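Local structure of tail fiber protein (Pseudomonas aeruginosa, 6CL6) at residues Y194-H199 against F204-M209; A280-S283 against W289-D292. The protein forms the receptor-binding tail fiber of the R2 pyocin, a contractile injection system, and probably recognises the surface of target bacteria through its C-terminal part. One frame throughout, in Å; residues are numbered along the deposited sequence.

Contact 1 of 2, residues Y194-H199 against F204-M209. With EDO (1,2-ethanediol), chain T.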
ATOM      1  N   TYR A 194     -16.839  17.335  11.084  1.00 11.41           N
ATOM      2  CA  TYR A 194     -17.819  16.307  11.382  1.00  8.00           C
ATOM      3  C   TYR A 194     -19.234  16.771  11.104  1.00 12.88           C
ATOM      4  O   TYR A 194     -19.529  17.957  11.239  1.00  8.64           O
ATOM      5  CB  TYR A 194     -17.788  15.918  12.864  1.00  8.74           C
ATOM      6  CG  TYR A 194     -16.484  15.282  13.326  1.00  7.38           C
ATOM      7  CD1 TYR A 194     -15.364  16.065  13.614  1.00  9.41           C
ATOM      8  CD2 TYR A 194     -16.386  13.941  13.482  1.00  8.47           C
ATOM      9  CE1 TYR A 194     -14.211  15.499  14.026  1.00 12.31           C
ATOM     10  CE2 TYR A 194     -15.226  13.354  13.920  1.00  8.55           C
ATOM     11  CZ  TYR A 194     -14.140  14.133  14.186  1.00 13.91           C
ATOM     12  OH  TYR A 194     -12.965  13.545  14.629  1.00 15.94           O
ATOM     13  N   PHE A 195     -20.128  15.815  10.814  1.00  7.78           N
ATOM     14  CA  PHE A 195     -21.524  16.184  10.648  1.00  9.35           C
ATOM     15  C   PHE A 195     -22.461  15.072  11.140  1.00 11.01           C
ATOM     16  O   PHE A 195     -22.124  13.887  11.134  1.00  9.99           O
ATOM     17  CB  PHE A 195     -21.816  16.588   9.189  1.00 28.03           C
ATOM     18  CG  PHE A 195     -21.483  15.558   8.202  1.00 25.63           C
ATOM     19  CD1 PHE A 195     -20.195  15.445   7.694  1.00 36.30           C
ATOM     20  CD2 PHE A 195     -22.460  14.672   7.750  1.00 24.65           C
ATOM     21  CE1 PHE A 195     -19.885  14.430   6.761  1.00 28.16           C
ATOM     22  CE2 PHE A 195     -22.170  13.683   6.818  1.00 29.79           C
ATOM     23  CZ  PHE A 195     -20.875  13.553   6.325  1.00 29.95           C
ATOM     24  N   ARG A 196     -23.650  15.473  11.582  1.00  8.22           N
ATOM     25  CA  ARG A 196     -24.666  14.518  11.988  1.00 13.10           C
ATOM     26  C   ARG A 196     -26.029  15.204  11.935  1.00 13.68           C
ATOM     27  O   ARG A 196     -26.145  16.421  11.720  1.00  9.72           O
ATOM     28  CB  ARG A 196     -24.403  13.935  13.384  1.00 12.10           C
ATOM     29  CG  ARG A 196     -24.721  14.890  14.537  1.00  7.65           C
ATOM     30  CD  ARG A 196     -24.539  14.269  15.921  1.00 13.13           C
ATOM     31  NE  ARG A 196     -24.841  15.254  16.972  1.00 15.77           N
ATOM     32  CZ  ARG A 196     -25.182  14.960  18.218  1.00 10.17           C
ATOM     33  NH1 ARG A 196     -25.266  13.691  18.621  1.00 13.40           N
ATOM     34  NH2 ARG A 196     -25.458  15.937  19.084  1.00  9.31           N
ATOM     35  N   CYS A 197     -27.071  14.399  12.146  1.00 12.12           N
ATOM     36  CA  CYS A 197     -28.456  14.854  12.122  1.00 15.03           C
ATOM     37  C   CYS A 197     -29.290  14.123  13.163  1.00 13.31           C
ATOM     38  O   CYS A 197     -29.214  12.882  13.267  1.00 15.44           O
ATOM     39  CB  CYS A 197     -29.087  14.600  10.741  1.00  8.43           C
ATOM     40  SG  CYS A 197     -30.805  15.151  10.530  1.00 12.90           S
ATOM     41  N   ARG A 198     -30.131  14.883  13.880  1.00 13.14           N
ATOM     42  CA  ARG A 198     -31.171  14.287  14.722  1.00  7.01           C
ATOM     43  C   ARG A 198     -32.397  14.045  13.870  1.00 11.46           C
ATOM     44  O   ARG A 198     -33.063  15.001  13.426  1.00 12.99           O
ATOM     45  CB  ARG A 198     -31.507  15.152  15.919  1.00 11.61           C
ATOM     46  CG  ARG A 198     -32.353  14.367  16.946  1.00 11.66           C
ATOM     47  CD  ARG A 198     -32.851  15.260  18.040  1.00 12.67           C
ATOM     48  NE  ARG A 198     -33.988  16.045  17.584  1.00 15.62           N
ATOM     49  CZ  ARG A 198     -34.607  16.954  18.333  1.00 15.27           C
ATOM     50  NH1 ARG A 198     -34.192  17.197  19.556  1.00 16.74           N
ATOM     51  NH2 ARG A 198     -35.618  17.630  17.826  1.00 16.49           N
ATOM     52  N   HIS A 199     -32.720  12.777  13.651  1.00 12.01           N
ATOM     53  CA  HIS A 199     -33.836  12.408  12.775  1.00  8.18           C
ATOM     54  C   HIS A 199     -34.934  11.809  13.647  1.00 12.29           C
ATOM     55  O   HIS A 199     -34.702  10.813  14.334  1.00 12.23           O
ATOM     56  CB  HIS A 199     -33.409  11.413  11.706  1.00 15.60           C
ATOM     57  CG  HIS A 199     -34.556  10.917  10.886  1.00 14.50           C
ATOM     58  ND1 HIS A 199     -34.837   9.582  10.722  1.00 18.40           N
ATOM     59  CD2 HIS A 199     -35.530  11.589  10.235  1.00 17.16           C
ATOM     60  CE1 HIS A 199     -35.915   9.454   9.972  1.00 21.70           C
ATOM     61  NE2 HIS A 199     -36.352  10.657   9.660  1.00 23.89           N
ATOM     62  N   PHE A 204     -28.281  10.347  14.580  1.00  9.35           N
ATOM     63  CA  PHE A 204     -27.342   9.534  13.820  1.00 12.10           C
ATOM     64  C   PHE A 204     -25.933   9.742  14.338  1.00 14.06           C
ATOM     65  O   PHE A 204     -25.633  10.782  14.922  1.00 14.14           O
ATOM     66  CB  PHE A 204     -27.405   9.894  12.338  1.00 12.05           C
ATOM     67  CG  PHE A 204     -28.509   9.217  11.593  1.00 14.21           C
ATOM     68  CD1 PHE A 204     -28.365   7.898  11.175  1.00 19.02           C
ATOM     69  CD2 PHE A 204     -29.677   9.887  11.280  1.00 12.34           C
ATOM     70  CE1 PHE A 204     -29.373   7.258  10.474  1.00 21.32           C
ATOM     71  CE2 PHE A 204     -30.679   9.248  10.580  1.00 14.68           C
ATOM     72  CZ  PHE A 204     -30.532   7.929  10.183  1.00 19.34           C
ATOM     73  N   PRO A 205     -25.042   8.763  14.106  1.00 16.01           N
ATOM     74  CA  PRO A 205     -23.635   8.922  14.501  1.00 10.64           C
ATOM     75  C   PRO A 205     -22.972  10.047  13.755  1.00 14.51           C
ATOM     76  O   PRO A 205     -23.313  10.343  12.609  1.00 10.06           O
ATOM     77  CB  PRO A 205     -22.987   7.576  14.121  1.00 16.47           C
ATOM     78  CG  PRO A 205     -24.125   6.624  13.937  1.00 38.86           C
ATOM     79  CD  PRO A 205     -25.284   7.463  13.448  1.00 26.17           C
ATOM     80  N   TRP A 206     -21.973  10.665  14.411  1.00  7.57           N
ATOM     81  CA  TRP A 206     -21.155  11.649  13.704  1.00  7.49           C
ATOM     82  C   TRP A 206     -20.437  10.962  12.541  1.00  9.16           C
ATOM     83  O   TRP A 206     -19.998   9.814  12.660  1.00 12.04           O
ATOM     84  CB  TRP A 206     -20.143  12.277  14.649  1.00 10.58           C
ATOM     85  CG  TRP A 206     -20.685  13.244  15.656  1.00  9.13           C
ATOM     86  CD1 TRP A 206     -20.918  13.010  16.989  1.00 12.26           C
ATOM     87  CD2 TRP A 206     -20.982  14.632  15.430  1.00  8.99           C
ATOM     88  NE1 TRP A 206     -21.384  14.169  17.592  1.00 13.64           N
ATOM     89  CE2 TRP A 206     -21.419  15.173  16.653  1.00  8.59           C
ATOM     90  CE3 TRP A 206     -20.964  15.452  14.297  1.00 10.91           C
ATOM     91  CZ2 TRP A 206     -21.830  16.506  16.778  1.00  8.81           C
ATOM     92  CZ3 TRP A 206     -21.347  16.766  14.411  1.00 16.88           C
ATOM     93  CH2 TRP A 206     -21.778  17.292  15.640  1.00  6.58           C
ATOM     94  N   ARG A 207     -20.371  11.661  11.407  1.00 10.29           N
ATOM     95  CA  ARG A 207     -19.529  11.286  10.287  1.00 15.78           C
ATOM     96  C   ARG A 207     -18.263  12.137  10.336  1.00 17.54           C
ATOM     97  O   ARG A 207     -18.323  13.357  10.557  1.00 16.10           O
ATOM     98  CB  ARG A 207     -20.247  11.483   8.963  1.00 17.93           C
ATOM     99  CG  ARG A 207     -21.500  10.660   8.818  1.00 23.95           C
ATOM    100  CD  ARG A 207     -21.222   9.179   9.015  1.00 32.45           C
ATOM    101  NE  ARG A 207     -21.974   8.372   8.059  1.00 31.32           N
ATOM    102  CZ  ARG A 207     -22.088   7.056   8.120  1.00 33.86           C
ATOM    103  NH1 ARG A 207     -21.505   6.393   9.106  1.00 17.98           N
ATOM    104  NH2 ARG A 207     -22.796   6.411   7.197  1.00 25.78           N
ATOM    105  N   ARG A 208     -17.129  11.495  10.168  1.00 11.43           N
ATOM    106  CA  ARG A 208     -15.830  12.154  10.214  1.00 11.88           C
ATOM    107  C   ARG A 208     -15.240  12.229   8.811  1.00 10.79           C
ATOM    108  O   ARG A 208     -14.999  11.194   8.170  1.00 11.31           O
ATOM    109  CB  ARG A 208     -14.880  11.392  11.148  1.00 13.36           C
ATOM    110  CG  ARG A 208     -13.542  12.082  11.300  1.00  8.20           C
ATOM    111  CD  ARG A 208     -12.608  11.238  12.135  1.00 13.27           C
ATOM    112  NE  ARG A 208     -11.348  11.928  12.339  1.00 11.45           N
ATOM    113  CZ  ARG A 208     -10.409  12.055  11.399  1.00 17.25           C
ATOM    114  NH1 ARG A 208     -10.607  11.557  10.202  1.00 13.28           N
ATOM    115  NH2 ARG A 208      -9.277  12.697  11.658  1.00 11.72           N
ATOM    116  N   MET A 209     -14.995  13.442   8.348  1.00 12.85           N
ATOM    117  CA  MET A 209     -14.340  13.631   7.050  1.00 18.33           C
ATOM    118  C   MET A 209     -12.935  13.028   7.042  1.00 12.06           C
ATOM    119  O   MET A 209     -12.193  13.161   8.005  1.00 14.40           O
ATOM    120  CB  MET A 209     -14.269  15.123   6.726  1.00  9.95           C
ATOM    121  CG  MET A 209     -13.635  15.459   5.395  1.00 10.93           C
ATOM    122  SD  MET A 209     -13.218  17.223   5.230  1.00 16.37           S
ATOM    123  CE  MET A 209     -14.766  18.045   5.334  1.00 25.19           C
TER
HETATM  124  C1  EDO T 702     -36.567  10.748   6.131  1.00 35.67           C
HETATM  125  O1  EDO T 702     -37.361  10.035   7.078  1.00 40.71           O
HETATM  126  C2  EDO T 702     -36.327   9.845   4.922  1.00 23.48           C
HETATM  127  O2  EDO T 702     -37.468   9.923   4.063  1.00 19.17           O
HETATM  128  O   HOH W   1     -24.513  11.145  17.479  1.00 12.68           O

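Contact 2 of 2, residues A280-S283 against W289-D292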
ATOM      1  N   ALA A 280      46.083 -58.205 -21.477  1.00 24.98           N
ATOM      2  CA  ALA A 280      47.208 -58.786 -22.200  1.00 22.27           C
ATOM      3  C   ALA A 280      46.888 -58.775 -23.694  1.00 25.08           C
ATOM      4  O   ALA A 280      45.721 -58.756 -24.103  1.00 24.69           O
ATOM      5  CB  ALA A 280      47.501 -60.200 -21.705  1.00 20.52           C
ATOM      6  N   THR A 281      47.937 -58.738 -24.502  1.00 25.61           N
ATOM      7  CA  THR A 281      47.823 -58.783 -25.952  1.00 20.58           C
ATOM      8  C   THR A 281      48.618 -59.974 -26.472  1.00 23.48           C
ATOM      9  O   THR A 281      49.434 -60.562 -25.756  1.00 25.12           O
ATOM     10  CB  THR A 281      48.332 -57.507 -26.603  1.00 21.11           C
ATOM     11  OG1 THR A 281      49.624 -57.185 -26.076  1.00 26.24           O
ATOM     12  CG2 THR A 281      47.372 -56.359 -26.333  1.00 21.59           C
ATOM     13  N   ALA A 282      48.355 -60.344 -27.723  1.00 25.35           N
ATOM     14  CA  ALA A 282      48.997 -61.547 -28.239  1.00 27.72           C
ATOM     15  C   ALA A 282      48.733 -61.658 -29.729  1.00 25.70           C
ATOM     16  O   ALA A 282      47.859 -60.977 -30.279  1.00 25.22           O
ATOM     17  CB  ALA A 282      48.487 -62.793 -27.508  1.00 22.03           C
ATOM     18  N   SER A 283      49.550 -62.498 -30.374  1.00 30.11           N
ATOM     19  CA  SER A 283      49.317 -62.989 -31.724  1.00 23.25           C
ATOM     20  C   SER A 283      49.496 -64.499 -31.641  1.00 22.59           C
ATOM     21  O   SER A 283      50.627 -64.990 -31.587  1.00 24.27           O
ATOM     22  CB  SER A 283      50.288 -62.365 -32.722  1.00 29.55           C
ATOM     23  OG  SER A 283      50.172 -63.013 -33.966  1.00 24.35           O
ATOM     24  N   TRP A 289      53.328 -64.710 -30.111  1.00 19.93           N
ATOM     25  CA  TRP A 289      53.798 -64.092 -28.890  1.00 20.17           C
ATOM     26  C   TRP A 289      52.604 -63.734 -28.013  1.00 20.68           C
ATOM     27  O   TRP A 289      51.458 -63.667 -28.469  1.00 23.01           O
ATOM     28  CB  TRP A 289      54.631 -62.855 -29.201  1.00 24.57           C
ATOM     29  CG  TRP A 289      53.877 -61.852 -30.032  1.00 24.26           C
ATOM     30  CD1 TRP A 289      53.896 -61.735 -31.390  1.00 25.67           C
ATOM     31  CD2 TRP A 289      52.997 -60.836 -29.553  1.00 19.68           C
ATOM     32  NE1 TRP A 289      53.077 -60.702 -31.790  1.00 24.23           N
ATOM     33  CE2 TRP A 289      52.515 -60.136 -30.677  1.00 25.47           C
ATOM     34  CE3 TRP A 289      52.563 -60.446 -28.281  1.00 24.49           C
ATOM     35  CZ2 TRP A 289      51.628 -59.066 -30.569  1.00 29.00           C
ATOM     36  CZ3 TRP A 289      51.677 -59.377 -28.175  1.00 42.24           C
ATOM     37  CH2 TRP A 289      51.214 -58.709 -29.312  1.00 32.77           C
ATOM     38  N   TRP A 290      52.895 -63.528 -26.739  1.00 21.03           N
ATOM     39  CA  TRP A 290      51.892 -63.117 -25.751  1.00 20.28           C
ATOM     40  C   TRP A 290      52.589 -62.165 -24.795  1.00 20.10           C
ATOM     41  O   TRP A 290      53.741 -62.387 -24.408  1.00 21.35           O
ATOM     42  CB  TRP A 290      51.306 -64.336 -25.007  1.00 23.42           C
ATOM     43  CG  TRP A 290      50.408 -64.037 -23.863  1.00 22.44           C
ATOM     44  CD1 TRP A 290      49.042 -63.875 -23.895  1.00 20.49           C
ATOM     45  CD2 TRP A 290      50.787 -63.868 -22.489  1.00 22.79           C
ATOM     46  NE1 TRP A 290      48.568 -63.614 -22.642  1.00 21.66           N
ATOM     47  CE2 TRP A 290      49.612 -63.595 -21.759  1.00 34.60           C
ATOM     48  CE3 TRP A 290      52.005 -63.905 -21.814  1.00 27.62           C
ATOM     49  CZ2 TRP A 290      49.621 -63.366 -20.377  1.00 22.95           C
ATOM     50  CZ3 TRP A 290      52.011 -63.686 -20.438  1.00 33.10           C
ATOM     51  CH2 TRP A 290      50.824 -63.426 -19.743  1.00 30.61           C
ATOM     52  N   ARG A 291      51.886 -61.099 -24.410  1.00 24.44           N
ATOM     53  CA  ARG A 291      52.485 -60.038 -23.622  1.00 23.00           C
ATOM     54  C   ARG A 291      51.552 -59.669 -22.477  1.00 24.99           C
ATOM     55  O   ARG A 291      50.385 -59.326 -22.699  1.00 24.85           O
ATOM     56  CB  ARG A 291      52.776 -58.821 -24.492  1.00 23.20           C
ATOM     57  CG  ARG A 291      53.450 -57.689 -23.762  1.00 23.06           C
ATOM     58  CD  ARG A 291      53.910 -56.623 -24.791  1.00 24.83           C
ATOM     59  NE  ARG A 291      54.752 -55.597 -24.192  1.00 40.05           N
ATOM     60  CZ  ARG A 291      55.589 -54.817 -24.874  1.00 44.10           C
ATOM     61  NH1 ARG A 291      55.706 -54.952 -26.194  1.00 34.31           N
ATOM     62  NH2 ARG A 291      56.315 -53.907 -24.237  1.00 50.97           N
ATOM     63  N   ASP A 292      52.067 -59.760 -21.263  1.00 28.79           N
ATOM     64  CA  ASP A 292      51.381 -59.243 -20.080  1.00 31.10           C
ATOM     65  C   ASP A 292      51.722 -57.762 -19.964  1.00 22.89           C
ATOM     66  O   ASP A 292      52.814 -57.392 -19.540  1.00 29.18           O
ATOM     67  CB  ASP A 292      51.807 -60.004 -18.830  1.00 22.79           C
ATOM     68  CG  ASP A 292      51.306 -59.321 -17.557  1.00 23.91           C
ATOM     69  OD1 ASP A 292      50.104 -58.984 -17.504  1.00 30.79           O
ATOM     70  OD2 ASP A 292      52.114 -59.081 -16.645  1.00 29.52           O
TER

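Contact 1 of 2, residues Y194-H199 against F204-M209
F195 and R207 form the hydrogen-bonded pair of this antiparallel hairpin: R207 N gives a nearly straight bond to F195 O (2.8 Å, 174° at the hydrogen), and F195 N returns one to R207 O. F204 N donates to C197 O at 3.0 Å, a water bridges R196 NH1 and F204 O, and H199 NE2 bonds weakly to O1 of an ethanediol.

Two CH-pi contacts lie on opposite faces of the hairpin. R207 CB sits over the F195 ring, 3.6 Å from its centroid. R196 CD lies 3.5 Å from the centroid of the five-membered ring of W206; R196 NE stands above the CE2-CZ2 rim, and the rest of the guanidinium passes beyond it, its plane 14° from the indole's. R208 passes CB and CG by CE2 of Y194, with CG anti to the backbone N (chi1 -176°); R208 NE then reaches Y194 OH in a weak bond. H199 CB meets the F204 ring edge at CE2 (3.7 Å).

E191 hydrogen-bonds Y194 OH. R196, R207 and R208 thus pack aliphatic parts on rings, while R196 (D141) and R208 (E191, D214) form salt bridges elsewhere in the chain, Q183 accepts R196 NE, and R207 NE hydrogen-bonds to G190 O of the second subunit.

Contact 2 of 2, residues A280-S283 against W289-D292
T281 O accepts the shortest polar bond of the contact, 2.8 Å from R291 N, and the same oxygen lies 3.5 Å from W290 CA in a CA-H...O contact. T281 N answers with a bond to R291 O at 3.1 Å, completing the hydrogen-bonded pair. Two residues on, S283 N donates to W289 O at 2.9 Å and W289 N to S283 O.

Between these pairs A282 and W290 form the non-hydrogen-bonded pair. The two strands make a short antiparallel beta hairpin, with 281-283 at the edge of its sheet within this chain and 288-292 passing on to strand 297-306. They are the first two strands of the C-terminal antiparallel sheet; the C-terminal family of this fiber belongs to the H-type lectin clan.

The W289 indole folds back across the partner strand. Its CG stands between the backbone N and the carbonyl carbon (chi1 57°), which brings one ring face over the backbone of A282 and S283. A282 CA lies 3.8 Å from the centroid of the six-membered ring in a CH-pi contact, and S283 N stands above the centre of the indole. S283 CB touches NE1 at 3.4 Å, while T281 OG1 lies in plane at the edge beside CZ3; that hydroxyl has its hydrogen bond with N293.

On the other side of the sheet the W290 ring meets two methyls. CB of A282 approaches its CD1, and CB of A280 packs beside NE1 at 3.7 Å. W290 NE1 itself donates to D292 OD2 of the third subunit. D292 OD2 of this chain is hydrogen-bonded to T295 OG1 and also receives W290 NE1 of the second subunit, where W290 packs on W290.

In the fold
After an N-terminal stretch with two short strands, the chain builds the sheet of strands 57-60 to 118-119, then a six-stranded mixed sheet. Contact 1 closes a short turn there, joining 193-199 to 202-208, the last strand of that sheet within this chain. The chain then runs on through a long stretch poor in strands, past the iron site at H243 and H245 and helix 267-274. Contact 2 closes another short turn, bringing strand 281-283 onto 288-292 of the C-terminal sheet, whose domain carries the calcium site of D309 and G358. The two hairpins are in series, neither nesting nor crossing, with centres about 111 Å apart; both touch the second subunit.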